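Local coordinates for fructose 1-phosphate kinase (Staphylococcus aureus, PDB 2JG5), which probably catalyses the ATP-dependent phosphorylation of fructose 1-phosphate to fructose 1,6-bisphosphate, as a kinase of the pfkB family in the ribokinase clan, at residues I81-D86 and S110-Q115; P9-V14 and K65-T70; V129-S134 and D142-I147; A162-A167 and K182-V187. One frame throughout, in Å; residues are numbered along the deposited sequence.

Contact 1 (I81-D86 and S110-Q115); sequences IEVDED and STQFEQ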
loop_
_atom_site.group_PDB
_atom_site.type_symbol
_atom_site.label_atom_id
_atom_site.label_comp_id
_atom_site.label_asym_id
_atom_site.label_seq_id
_atom_site.Cartn_x
_atom_site.Cartn_y
_atom_site.Cartn_z
ATOM N N ILE A 81 3.709 9.515 17.554
ATOM C CA ILE A 81 4.569 10.630 17.187
ATOM C C ILE A 81 4.592 10.714 15.672
ATOM O O ILE A 81 5.021 9.754 14.997
ATOM C CB ILE A 81 6.035 10.433 17.690
ATOM C CG1 ILE A 81 6.085 10.167 19.202
ATOM C CG2 ILE A 81 6.930 11.600 17.247
ATOM C CD1 ILE A 81 5.568 11.319 20.082
ATOM N N GLU A 82 4.143 11.855 15.140
ATOM C CA GLU A 82 4.116 12.076 13.692
ATOM C C GLU A 82 5.540 12.132 13.168
ATOM O O GLU A 82 6.349 12.971 13.598
ATOM C CB GLU A 82 3.348 13.360 13.329
ATOM C CG GLU A 82 3.031 13.536 11.818
ATOM C CD GLU A 82 2.646 14.963 11.446
ATOM O OE1 GLU A 82 1.434 15.237 11.295
ATOM O OE2 GLU A 82 3.548 15.823 11.312
ATOM N N VAL A 83 5.853 11.216 12.264
ATOM C CA VAL A 83 7.129 11.244 11.554
ATOM C C VAL A 83 6.906 11.707 10.099
ATOM O O VAL A 83 5.774 11.714 9.612
ATOM C CB VAL A 83 7.897 9.889 11.662
ATOM C CG1 VAL A 83 8.125 9.534 13.129
ATOM C CG2 VAL A 83 7.135 8.769 10.994
ATOM N N ASP A 84 7.990 12.104 9.431
ATOM C CA ASP A 84 7.939 12.785 8.136
ATOM C C ASP A 84 7.858 11.830 6.930
ATOM O O ASP A 84 7.677 12.269 5.794
ATOM C CB ASP A 84 9.157 13.708 7.982
ATOM C CG ASP A 84 9.316 14.673 9.144
ATOM O OD1 ASP A 84 8.287 15.215 9.607
ATOM O OD2 ASP A 84 10.472 14.895 9.589
ATOM N N GLU A 85 7.994 10.534 7.181
ATOM C CA GLU A 85 7.844 9.535 6.120
ATOM C C GLU A 85 6.716 8.539 6.428
ATOM O O GLU A 85 6.263 8.422 7.574
ATOM C CB GLU A 85 9.164 8.787 5.890
ATOM C CG GLU A 85 10.294 9.670 5.386
ATOM C CD GLU A 85 11.504 8.882 4.949
ATOM O OE1 GLU A 85 11.476 7.633 5.001
ATOM O OE2 GLU A 85 12.494 9.523 4.556
ATOM N N ASP A 86 6.291 7.809 5.396
ATOM C CA ASP A 86 5.164 6.889 5.505
ATOM C C ASP A 86 5.395 5.691 6.414
ATOM O O ASP A 86 6.429 5.018 6.334
ATOM C CB ASP A 86 4.740 6.404 4.121
ATOM C CG ASP A 86 4.047 7.483 3.317
ATOM O OD1 ASP A 86 3.758 8.568 3.866
ATOM O OD2 ASP A 86 3.791 7.248 2.129
ATOM N N SER A 110 15.919 12.135 15.455
ATOM C CA SER A 110 16.242 12.034 16.880
ATOM C C SER A 110 15.256 12.836 17.710
ATOM O O SER A 110 14.875 12.424 18.803
ATOM C CB SER A 110 17.658 12.530 17.136
ATOM O OG SER A 110 18.592 11.709 16.473
ATOM N N THR A 111 14.841 13.971 17.155
ATOM C CA THR A 111 13.838 14.854 17.734
ATOM C C THR A 111 12.490 14.153 17.944
ATOM O O THR A 111 11.822 14.342 18.980
ATOM C CB THR A 111 13.696 16.107 16.835
ATOM O OG1 THR A 111 14.764 17.013 17.129
ATOM C CG2 THR A 111 12.363 16.811 17.029
ATOM N N GLN A 112 12.094 13.352 16.954
ATOM C CA GLN A 112 10.876 12.565 17.034
ATOM C C GLN A 112 10.970 11.460 18.080
ATOM O O GLN A 112 10.034 11.259 18.852
ATOM C CB GLN A 112 10.526 12.003 15.663
ATOM C CG GLN A 112 9.787 13.020 14.809
ATOM C CD GLN A 112 10.058 12.888 13.328
ATOM O OE1 GLN A 112 10.670 11.918 12.865
ATOM N NE2 GLN A 112 9.601 13.880 12.565
ATOM N N PHE A 113 12.097 10.752 18.112
ATOM C CA PHE A 113 12.325 9.772 19.165
ATOM C C PHE A 113 12.302 10.429 20.555
ATOM O O PHE A 113 11.771 9.853 21.511
ATOM C CB PHE A 113 13.638 8.993 18.962
ATOM C CG PHE A 113 13.861 7.942 20.013
ATOM C CD1 PHE A 113 13.172 6.730 19.957
ATOM C CD2 PHE A 113 14.715 8.183 21.091
ATOM C CE1 PHE A 113 13.341 5.776 20.943
ATOM C CE2 PHE A 113 14.893 7.224 22.077
ATOM C CZ PHE A 113 14.206 6.025 22.005
ATOM N N GLU A 114 12.879 11.630 20.646
ATOM C CA GLU A 114 12.853 12.445 21.868
ATOM C C GLU A 114 11.424 12.753 22.324
ATOM O O GLU A 114 11.128 12.671 23.520
ATOM C CB GLU A 114 13.651 13.738 21.670
ATOM C CG GLU A 114 15.151 13.533 21.724
ATOM C CD GLU A 114 15.963 14.572 20.949
ATOM O OE1 GLU A 114 15.482 15.719 20.755
ATOM O OE2 GLU A 114 17.112 14.235 20.550
ATOM N N GLN A 115 10.549 13.079 21.371
ATOM C CA GLN A 115 9.111 13.232 21.628
ATOM C C GLN A 115 8.471 11.994 22.279
ATOM O O GLN A 115 7.623 12.128 23.160
ATOM C CB GLN A 115 8.356 13.533 20.332
ATOM C CG GLN A 115 8.532 14.918 19.768
ATOM C CD GLN A 115 7.745 15.122 18.484
ATOM O OE1 GLN A 115 6.534 14.867 18.434
ATOM N NE2 GLN A 115 8.422 15.582 17.440
HETATM O O HOH W 1 10.610 11.596 10.232
#
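Strand 77-82 of the parallel sheet in this ribokinase-type fold meets helix 110-120 through I81, while V83 and D84, farther along the chain, reach Q112. I81 points toward the helix. Its CG2 lies 3.5 Å from Q112 O and also touches the amide oxygen of Q115. With chi1 at -54°, CG1 lies beside the backbone N and CG2 is anti to it, which turns CG2 to the helix. I81 CD1 packs on Q115 CB at 3.6 Å. L116 and Q119 of the same helix also touch I81.

Q112 carries the polar half. Its chain bends at chi2 (148°) and runs past E82 O to V83 and D84. V83 CG1 lies 3.5 Å from Q112 OE1. P106 and I108 also pack on V83. Q112 NE2 gives a weak hydrogen bond to D84 OD2, with the amide and carboxylate planes 67° apart. The loop beyond reaches the second subunit, where D86 forms a salt bridge with K33 of that chain. Both ends of the amide have a partner, though the one at NE2 is weak. On the oxygen side a water donates to Q112 OE1 at 2.7 Å and accepts from D84 N at 2.8 Å.

Contact 2 (P9-V14 and K65-T70); sequences PSIDYV and KFIIDT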
loop_
_atom_site.group_PDB
_atom_site.type_symbol
_atom_site.label_atom_id
_atom_site.label_comp_id
_atom_site.label_asym_id
_atom_site.label_seq_id
_atom_site.Cartn_x
_atom_site.Cartn_y
_atom_site.Cartn_z
ATOM N N PRO A 9 5.290 0.424 13.403
ATOM C CA PRO A 9 3.998 -0.189 13.092
ATOM C C PRO A 9 3.766 -0.380 11.590
ATOM O O PRO A 9 4.453 0.223 10.753
ATOM C CB PRO A 9 2.996 0.829 13.644
ATOM C CG PRO A 9 3.756 2.109 13.712
ATOM C CD PRO A 9 5.119 1.706 14.114
ATOM N N SER A 10 2.786 -1.197 11.243
ATOM C CA SER A 10 2.608 -1.532 9.847
ATOM C C SER A 10 1.171 -1.589 9.417
ATOM O O SER A 10 0.274 -1.873 10.211
ATOM C CB SER A 10 3.247 -2.890 9.555
ATOM O OG SER A 10 2.746 -3.856 10.449
ATOM N N ILE A 11 0.955 -1.306 8.142
ATOM C CA ILE A 11 -0.203 -1.857 7.481
ATOM C C ILE A 11 0.228 -3.244 7.017
ATOM O O ILE A 11 1.264 -3.419 6.358
ATOM C CB ILE A 11 -0.708 -0.989 6.316
ATOM C CG1 ILE A 11 -1.017 0.416 6.819
ATOM C CG2 ILE A 11 -1.975 -1.609 5.680
ATOM C CD1 ILE A 11 -1.385 1.398 5.739
ATOM N N ASP A 12 -0.545 -4.236 7.421
ATOM C CA ASP A 12 -0.352 -5.571 6.921
ATOM C C ASP A 12 -1.293 -5.755 5.731
ATOM O O ASP A 12 -2.481 -6.002 5.881
ATOM C CB ASP A 12 -0.573 -6.586 8.036
ATOM C CG ASP A 12 0.393 -6.383 9.205
ATOM O OD1 ASP A 12 1.411 -5.683 9.025
ATOM O OD2 ASP A 12 0.146 -6.929 10.303
ATOM N N TYR A 13 -0.730 -5.580 4.541
ATOM C CA TYR A 13 -1.466 -5.736 3.301
ATOM C C TYR A 13 -1.541 -7.223 2.920
ATOM O O TYR A 13 -0.596 -7.798 2.375
ATOM C CB TYR A 13 -0.810 -4.880 2.214
ATOM C CG TYR A 13 -1.544 -4.822 0.895
ATOM C CD1 TYR A 13 -2.925 -5.027 0.824
ATOM C CD2 TYR A 13 -0.858 -4.538 -0.283
ATOM C CE1 TYR A 13 -3.595 -4.968 -0.392
ATOM C CE2 TYR A 13 -1.520 -4.477 -1.513
ATOM C CZ TYR A 13 -2.887 -4.693 -1.557
ATOM O OH TYR A 13 -3.550 -4.618 -2.750
ATOM N N VAL A 14 -2.677 -7.837 3.238
ATOM C CA VAL A 14 -2.872 -9.256 2.998
ATOM C C VAL A 14 -3.465 -9.469 1.603
ATOM O O VAL A 14 -4.495 -8.890 1.268
ATOM C CB VAL A 14 -3.751 -9.912 4.085
ATOM C CG1 VAL A 14 -3.975 -11.374 3.768
ATOM C CG2 VAL A 14 -3.101 -9.772 5.461
ATOM N N LYS A 65 -2.194 7.645 9.197
ATOM C CA LYS A 65 -3.600 7.920 9.432
ATOM C C LYS A 65 -4.435 6.639 9.460
ATOM O O LYS A 65 -5.285 6.468 10.336
ATOM C CB LYS A 65 -4.142 8.876 8.357
ATOM C CG LYS A 65 -3.373 10.198 8.204
ATOM C CD LYS A 65 -3.586 11.135 9.397
ATOM C CE LYS A 65 -3.159 12.574 9.079
ATOM N NZ LYS A 65 -3.957 13.581 9.873
ATOM N N PHE A 66 -4.193 5.741 8.508
ATOM C CA PHE A 66 -4.919 4.470 8.450
ATOM C C PHE A 66 -4.860 3.702 9.771
ATOM O O PHE A 66 -5.870 3.156 10.235
ATOM C CB PHE A 66 -4.379 3.583 7.323
ATOM C CG PHE A 66 -4.961 2.189 7.316
ATOM C CD1 PHE A 66 -6.131 1.914 6.621
ATOM C CD2 PHE A 66 -4.337 1.154 8.015
ATOM C CE1 PHE A 66 -6.675 0.628 6.616
ATOM C CE2 PHE A 66 -4.874 -0.138 8.013
ATOM C CZ PHE A 66 -6.041 -0.399 7.309
ATOM N N ILE A 67 -3.664 3.651 10.352
ATOM C CA ILE A 67 -3.448 2.980 11.624
ATOM C C ILE A 67 -4.219 3.658 12.763
ATOM O O ILE A 67 -4.830 2.977 13.608
ATOM C CB ILE A 67 -1.947 2.882 11.942
ATOM C CG1 ILE A 67 -1.283 1.918 10.950
ATOM C CG2 ILE A 67 -1.726 2.439 13.387
ATOM C CD1 ILE A 67 0.160 1.593 11.271
ATOM N N ILE A 68 -4.206 4.990 12.777
ATOM C CA ILE A 68 -4.956 5.727 13.783
ATOM C C ILE A 68 -6.468 5.495 13.624
ATOM O O ILE A 68 -7.155 5.165 14.605
ATOM C CB ILE A 68 -4.603 7.225 13.791
ATOM C CG1 ILE A 68 -3.077 7.418 13.833
ATOM C CG2 ILE A 68 -5.259 7.915 14.979
ATOM C CD1 ILE A 68 -2.599 8.844 13.549
ATOM N N ASP A 69 -6.978 5.619 12.399
ATOM C CA ASP A 69 -8.410 5.404 12.146
ATOM C C ASP A 69 -8.845 3.964 12.430
ATOM O O ASP A 69 -9.921 3.738 12.987
ATOM C CB ASP A 69 -8.795 5.820 10.717
ATOM C CG ASP A 69 -8.649 7.317 10.479
ATOM O OD1 ASP A 69 -8.058 8.016 11.332
ATOM O OD2 ASP A 69 -9.124 7.806 9.437
ATOM N N THR A 70 -7.999 3.005 12.056
ATOM C CA THR A 70 -8.237 1.589 12.333
ATOM C C THR A 70 -8.324 1.332 13.832
ATOM O O THR A 70 -9.269 0.689 14.301
ATOM C CB THR A 70 -7.157 0.689 11.671
ATOM O OG1 THR A 70 -7.335 0.714 10.250
ATOM C CG2 THR A 70 -7.254 -0.755 12.142
#
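F66 O accepts two hydrogen bonds, both from T70. T70 N and T70 OG1 reach it from opposite faces of the carbonyl plane, and each lies 2.8 Å from F66 O. T70 OG1 sits 3.3 Å above one face of the F66 ring, offset toward its rim.

F66 and I67 of helix 61-73 pack against strand 10-16, part of the four-stranded sheet that probably corresponds to the lid of pfkB-family kinases. The two segments run nearly at right angles (85°), with axes 8.9 Å apart. F66 CG is anti to the backbone N (chi1 173°), which swings the ring toward the strand. I11 lies obliquely against it. I11 CG1 is 3.6 Å from F66 CD2, and I11 CD1 touches the same ring atom. I67 CD1 reaches S10 O at 3.6 Å and P9 CB at 3.8 Å. On the strand, S10 OG donates to D12 OD1 at 2.7 Å.

F62 of the second subunit packs on I11 and meets the F66 ring. Y13 OH is hydrogen-bonded to I89 O of that subunit. Across the segments the contact is van der Waals packing, mostly apolar, and rests on burial; directed bonds stay within segments or lead elsewhere.

Contact 3 (V129-S134 and D142-I147); sequences VIVAGS and DAYAQI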
loop_
_atom_site.group_PDB
_atom_site.type_symbol
_atom_site.label_atom_id
_atom_site.label_comp_id
_atom_site.label_asym_id
_atom_site.label_seq_id
_atom_site.Cartn_x
_atom_site.Cartn_y
_atom_site.Cartn_z
ATOM N N VAL A 129 4.003 0.196 30.915
ATOM C CA VAL A 129 4.557 0.485 29.607
ATOM C C VAL A 129 5.067 -0.831 29.012
ATOM O O VAL A 129 5.951 -1.497 29.590
ATOM C CB VAL A 129 5.671 1.570 29.680
ATOM C CG1 VAL A 129 6.240 1.856 28.287
ATOM C CG2 VAL A 129 5.111 2.865 30.311
ATOM N N ILE A 130 4.468 -1.208 27.881
ATOM C CA ILE A 130 4.848 -2.407 27.127
ATOM C C ILE A 130 5.598 -1.970 25.869
ATOM O O ILE A 130 5.060 -1.246 25.029
ATOM C CB ILE A 130 3.617 -3.261 26.721
ATOM C CG1 ILE A 130 2.759 -3.596 27.950
ATOM C CG2 ILE A 130 4.057 -4.553 25.989
ATOM C CD1 ILE A 130 1.282 -3.768 27.662
ATOM N N VAL A 131 6.845 -2.408 25.749
ATOM C CA VAL A 131 7.640 -2.075 24.582
ATOM C C VAL A 131 7.934 -3.371 23.864
ATOM O O VAL A 131 8.527 -4.287 24.426
ATOM C CB VAL A 131 8.945 -1.301 24.948
ATOM C CG1 VAL A 131 9.630 -0.764 23.687
ATOM C CG2 VAL A 131 8.638 -0.162 25.894
ATOM N N ALA A 132 7.481 -3.450 22.620
ATOM C CA ALA A 132 7.578 -4.675 21.865
ATOM C C ALA A 132 7.926 -4.365 20.426
ATOM O O ALA A 132 7.305 -3.486 19.793
ATOM C CB ALA A 132 6.265 -5.468 21.949
ATOM N N GLY A 133 8.925 -5.090 19.918
ATOM C CA GLY A 133 9.285 -5.011 18.515
ATOM C C GLY A 133 10.760 -4.859 18.210
ATOM O O GLY A 133 11.601 -4.635 19.111
ATOM N N SER A 134 11.070 -5.000 16.925
ATOM C CA SER A 134 12.406 -4.747 16.431
ATOM C C SER A 134 12.624 -3.241 16.389
ATOM O O SER A 134 11.684 -2.469 16.166
ATOM C CB SER A 134 12.587 -5.355 15.037
ATOM O OG SER A 134 12.481 -6.779 15.089
ATOM N N ASP A 142 19.938 1.531 21.331
ATOM C CA ASP A 142 19.655 1.310 22.751
ATOM C C ASP A 142 18.310 1.918 23.167
ATOM O O ASP A 142 18.126 2.274 24.331
ATOM C CB ASP A 142 20.793 1.840 23.629
ATOM C CG ASP A 142 20.808 3.382 23.749
ATOM O OD1 ASP A 142 21.446 3.875 24.711
ATOM O OD2 ASP A 142 20.208 4.096 22.904
ATOM N N ALA A 143 17.377 2.018 22.214
ATOM C CA ALA A 143 16.056 2.608 22.436
ATOM C C ALA A 143 15.265 1.949 23.570
ATOM O O ALA A 143 14.561 2.636 24.309
ATOM C CB ALA A 143 15.254 2.586 21.164
ATOM N N TYR A 144 15.384 0.628 23.710
ATOM C CA TYR A 144 14.724 -0.089 24.809
ATOM C C TYR A 144 15.207 0.428 26.158
ATOM O O TYR A 144 14.394 0.718 27.048
ATOM C CB TYR A 144 14.919 -1.612 24.694
ATOM C CG TYR A 144 13.831 -2.276 23.884
ATOM C CD1 TYR A 144 12.702 -2.810 24.510
ATOM C CD2 TYR A 144 13.910 -2.355 22.489
ATOM C CE1 TYR A 144 11.683 -3.411 23.775
ATOM C CE2 TYR A 144 12.897 -2.949 21.748
ATOM C CZ TYR A 144 11.783 -3.466 22.405
ATOM O OH TYR A 144 10.769 -4.058 21.693
ATOM N N ALA A 145 16.523 0.566 26.288
ATOM C CA ALA A 145 17.150 1.016 27.516
ATOM C C ALA A 145 16.800 2.460 27.849
ATOM O O ALA A 145 16.668 2.810 29.016
ATOM C CB ALA A 145 18.670 0.862 27.419
ATOM N N GLN A 146 16.689 3.291 26.820
ATOM C CA GLN A 146 16.367 4.709 26.979
ATOM C C GLN A 146 14.941 4.889 27.502
ATOM O O GLN A 146 14.654 5.814 28.264
ATOM C CB GLN A 146 16.554 5.466 25.659
ATOM C CG GLN A 146 18.006 5.531 25.143
ATOM C CD GLN A 146 18.216 6.664 24.132
ATOM O OE1 GLN A 146 17.448 7.629 24.099
ATOM N NE2 GLN A 146 19.253 6.547 23.306
ATOM N N ILE A 147 14.056 3.982 27.098
ATOM C CA ILE A 147 12.706 3.944 27.629
ATOM C C ILE A 147 12.767 3.379 29.057
ATOM O O ILE A 147 12.288 4.015 30.008
ATOM C CB ILE A 147 11.758 3.149 26.680
ATOM C CG1 ILE A 147 11.371 4.025 25.482
ATOM C CG2 ILE A 147 10.509 2.647 27.418
ATOM C CD1 ILE A 147 11.023 3.247 24.216
#
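Strand 129-132 and helix 143-147 run almost exactly antiparallel, at 175°, with axes 10.2 Å apart, and V131 lies nearest Y144. Y144 spans the gap between them. The ring travels along the strand toward its C-terminal end, and the V131 side chain slides past it in the other direction. V131 CG1 is 3.4 Å from Y144 CE1. V131 CG1 is anti to the backbone N (chi1 -170°), which lays it on the ring, while CG2, beside that N, faces I147. Y144 CE1 is also 3.3 Å from V131 O, which lies at the ring edge, in its plane.

Beyond the ring, Y144 OH donates a hydrogen bond to G133 O at 2.8 Å. The hydroxyl approaches in the carbonyl plane, on a lone pair, with a C=O...O angle of 120°. This ties the end of the buried tyrosine to the loop that follows the strand. G133 has backbone angles at which a CB would press on the carbonyl oxygen of A132.

One helical turn on, I147 points at the strand. Its CG2 meets V131 CG2 tip to tip at 3.7 Å. I147 CG2 also lies 4.4 Å from V129 CG1. L158, F7 and L117 close in around I147. V160 and A162 pack on Y144.

At the start of the helix, Q146 NE2 donates to D142 OD2 at 2.7 Å, tilted from the amide plane.

Strand 128-132 is followed by helix 143-154 and then by the neighbouring parallel strand 157-161. This is the beta-alpha-beta crossover from which Rossmann-like alpha/beta sheets, such as that of the ribokinase fold, are built.

Contact 4 (A162-A167 and K182-V187); sequences AEKELA and KDELEV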
loop_
_atom_site.group_PDB
_atom_site.type_symbol
_atom_site.label_atom_id
_atom_site.label_comp_id
_atom_site.label_asym_id
_atom_site.label_seq_id
_atom_site.Cartn_x
_atom_site.Cartn_y
_atom_site.Cartn_z
ATOM N N ALA A 162 11.094 -8.499 23.233
ATOM C CA ALA A 162 12.079 -8.121 22.218
ATOM C C ALA A 162 13.096 -9.240 21.954
ATOM O O ALA A 162 13.056 -10.277 22.606
ATOM C CB ALA A 162 12.796 -6.819 22.640
ATOM N N GLU A 163 13.994 -9.025 20.993
ATOM C CA GLU A 163 15.109 -9.936 20.733
ATOM C C GLU A 163 15.986 -10.009 21.978
ATOM O O GLU A 163 15.987 -9.075 22.798
ATOM C CB GLU A 163 15.949 -9.442 19.550
ATOM C CG GLU A 163 15.215 -9.338 18.207
ATOM C CD GLU A 163 15.862 -8.308 17.262
ATOM O OE1 GLU A 163 15.189 -7.312 16.899
ATOM O OE2 GLU A 163 17.049 -8.486 16.891
ATOM N N LYS A 164 16.734 -11.107 22.107
ATOM C CA LYS A 164 17.489 -11.415 23.331
ATOM C C LYS A 164 18.322 -10.258 23.901
ATOM O O LYS A 164 18.184 -9.940 25.089
ATOM C CB LYS A 164 18.334 -12.694 23.181
ATOM C CG LYS A 164 19.434 -12.643 22.118
ATOM C CD LYS A 164 20.104 -14.010 21.910
ATOM C CE LYS A 164 19.472 -14.803 20.756
ATOM N NZ LYS A 164 19.797 -14.228 19.414
ATOM N N GLU A 165 19.153 -9.621 23.072
ATOM C CA GLU A 165 20.059 -8.576 23.572
ATOM C C GLU A 165 19.303 -7.353 24.103
ATOM O O GLU A 165 19.720 -6.740 25.099
ATOM C CB GLU A 165 21.183 -8.200 22.559
ATOM C CG GLU A 165 20.772 -7.409 21.289
ATOM C CD GLU A 165 21.946 -6.650 20.602
ATOM O OE1 GLU A 165 23.133 -6.835 20.986
ATOM O OE2 GLU A 165 21.671 -5.857 19.667
ATOM N N LEU A 166 18.186 -7.029 23.457
ATOM C CA LEU A 166 17.361 -5.886 23.850
ATOM C C LEU A 166 16.590 -6.150 25.135
ATOM O O LEU A 166 16.429 -5.243 25.966
ATOM C CB LEU A 166 16.403 -5.479 22.724
ATOM C CG LEU A 166 17.011 -5.249 21.337
ATOM C CD1 LEU A 166 15.916 -4.894 20.341
ATOM C CD2 LEU A 166 18.099 -4.185 21.359
ATOM N N ALA A 167 16.114 -7.387 25.285
ATOM C CA ALA A 167 15.522 -7.858 26.530
ATOM C C ALA A 167 16.574 -7.823 27.633
ATOM O O ALA A 167 16.301 -7.360 28.744
ATOM C CB ALA A 167 14.969 -9.259 26.368
ATOM N N LYS A 182 12.688 -20.415 24.912
ATOM C CA LYS A 182 13.652 -21.430 25.317
ATOM C C LYS A 182 14.957 -21.337 24.502
ATOM O O LYS A 182 16.050 -21.564 25.040
ATOM C CB LYS A 182 13.016 -22.812 25.178
ATOM C CG LYS A 182 13.881 -23.968 25.620
ATOM C CD LYS A 182 13.467 -25.236 24.880
ATOM C CE LYS A 182 14.670 -26.085 24.521
ATOM N NZ LYS A 182 15.699 -25.295 23.777
ATOM N N ASP A 183 14.846 -20.990 23.218
ATOM C CA ASP A 183 16.022 -20.945 22.347
ATOM C C ASP A 183 16.915 -19.731 22.641
ATOM O O ASP A 183 18.136 -19.827 22.585
ATOM C CB ASP A 183 15.616 -21.047 20.868
ATOM C CG ASP A 183 14.928 -22.392 20.533
ATOM O OD1 ASP A 183 15.277 -23.447 21.125
ATOM O OD2 ASP A 183 14.034 -22.394 19.658
ATOM N N GLU A 184 16.301 -18.603 22.985
ATOM C CA GLU A 184 17.055 -17.426 23.421
ATOM C C GLU A 184 17.792 -17.644 24.748
ATOM O O GLU A 184 18.915 -17.165 24.911
ATOM C CB GLU A 184 16.154 -16.197 23.485
ATOM C CG GLU A 184 15.850 -15.631 22.114
ATOM C CD GLU A 184 14.749 -14.596 22.111
ATOM O OE1 GLU A 184 13.796 -14.711 22.902
ATOM O OE2 GLU A 184 14.831 -13.661 21.294
ATOM N N LEU A 185 17.165 -18.383 25.672
ATOM C CA LEU A 185 17.800 -18.815 26.919
ATOM C C LEU A 185 19.065 -19.598 26.632
ATOM O O LEU A 185 20.104 -19.347 27.246
ATOM C CB LEU A 185 16.861 -19.700 27.742
ATOM C CG LEU A 185 15.780 -19.094 28.638
ATOM C CD1 LEU A 185 15.061 -20.210 29.376
ATOM C CD2 LEU A 185 16.366 -18.104 29.632
ATOM N N GLU A 186 18.961 -20.541 25.690
ATOM C CA GLU A 186 20.091 -21.363 25.253
ATOM C C GLU A 186 21.245 -20.537 24.698
ATOM O O GLU A 186 22.406 -20.860 24.940
ATOM C CB GLU A 186 19.653 -22.406 24.215
ATOM C CG GLU A 186 18.805 -23.532 24.777
ATOM C CD GLU A 186 18.865 -24.799 23.936
ATOM O OE1 GLU A 186 19.415 -24.767 22.804
ATOM O OE2 GLU A 186 18.366 -25.838 24.419
ATOM N N VAL A 187 20.926 -19.479 23.954
ATOM C CA VAL A 187 21.959 -18.589 23.433
ATOM C C VAL A 187 22.532 -17.709 24.550
ATOM O O VAL A 187 23.747 -17.636 24.716
ATOM C CB VAL A 187 21.458 -17.726 22.247
ATOM C CG1 VAL A 187 22.584 -16.837 21.712
ATOM C CG2 VAL A 187 20.915 -18.615 21.127
HETATM O O HOH W 2 13.964 -12.015 24.573
#
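Polar contacts centre on E184, which meets the loop and first turn of helix 164-170. The chain of E184 is extended beyond CG and carries its carboxylate to the start of that helix. E184 OE2 lies 3.3 Å from K164 N and 3.8 Å from E163 CA. A water joins the other oxygen to the loop. It donates to A162 O at 2.8 Å and to E184 OE1 at 3.2 Å.

Apolar contact comes from the aliphatic part of K164. With chi1 at 63° its CG sits between the backbone N and the carbonyl carbon, and the chain bends at chi3 and chi4. K164 crosses V187 at about a right angle. K164 CD lies 3.8 Å from V187 CG1, and K164 CE touches V187 CB. The same CE also passes E184 CG.

Charge pairs form within helix 182-188. K182 NZ makes a salt bridge to E186 OE2 at 2.8 Å, coming from above the carboxylate plane. A second salt bridge goes to D183 OD1, with a weak hydrogen bond. E186 OE2 also accepts from V193 N.

N181 OD1 accepts a hydrogen bond from E184 N. N181 and E184 match the N-x-x-E motif of the pfkB family, linked in relatives to magnesium and phosphate handling.

K164 NZ and E184 OE2 stay 5.3 Å apart, so no direct ion pair binds these two side chains. A carboxylate beside the N-terminal end of helix 164-170 would probably be favoured by the helix dipole. The contact thus rests on this, a water and methylene packing rather than on an ion pair.

In the fold
From the N terminus, contact 2 closes the first loop. It brings strand 10-16 of the four-stranded sheet onto helix 61-73, beside the second subunit. Contact 1 follows, and closes a loop that carries strands 88-94 and 98-102 out and back to helix 110-120. Contact 3 closes the shortest loop, seven residues, and folds helix 143-154 back on strand 128-132 of the parallel sheet. Contact 4 joins two short helices, 164-170 and 182-188. All four lie in series; none nests or crosses. Contacts 1 and 3 touch where F113 packs on A143 and Q146. Contacts 3 and 4 touch through Y144 and L166. Contacts 2 and 4 lie on opposite sides of the chain's centre.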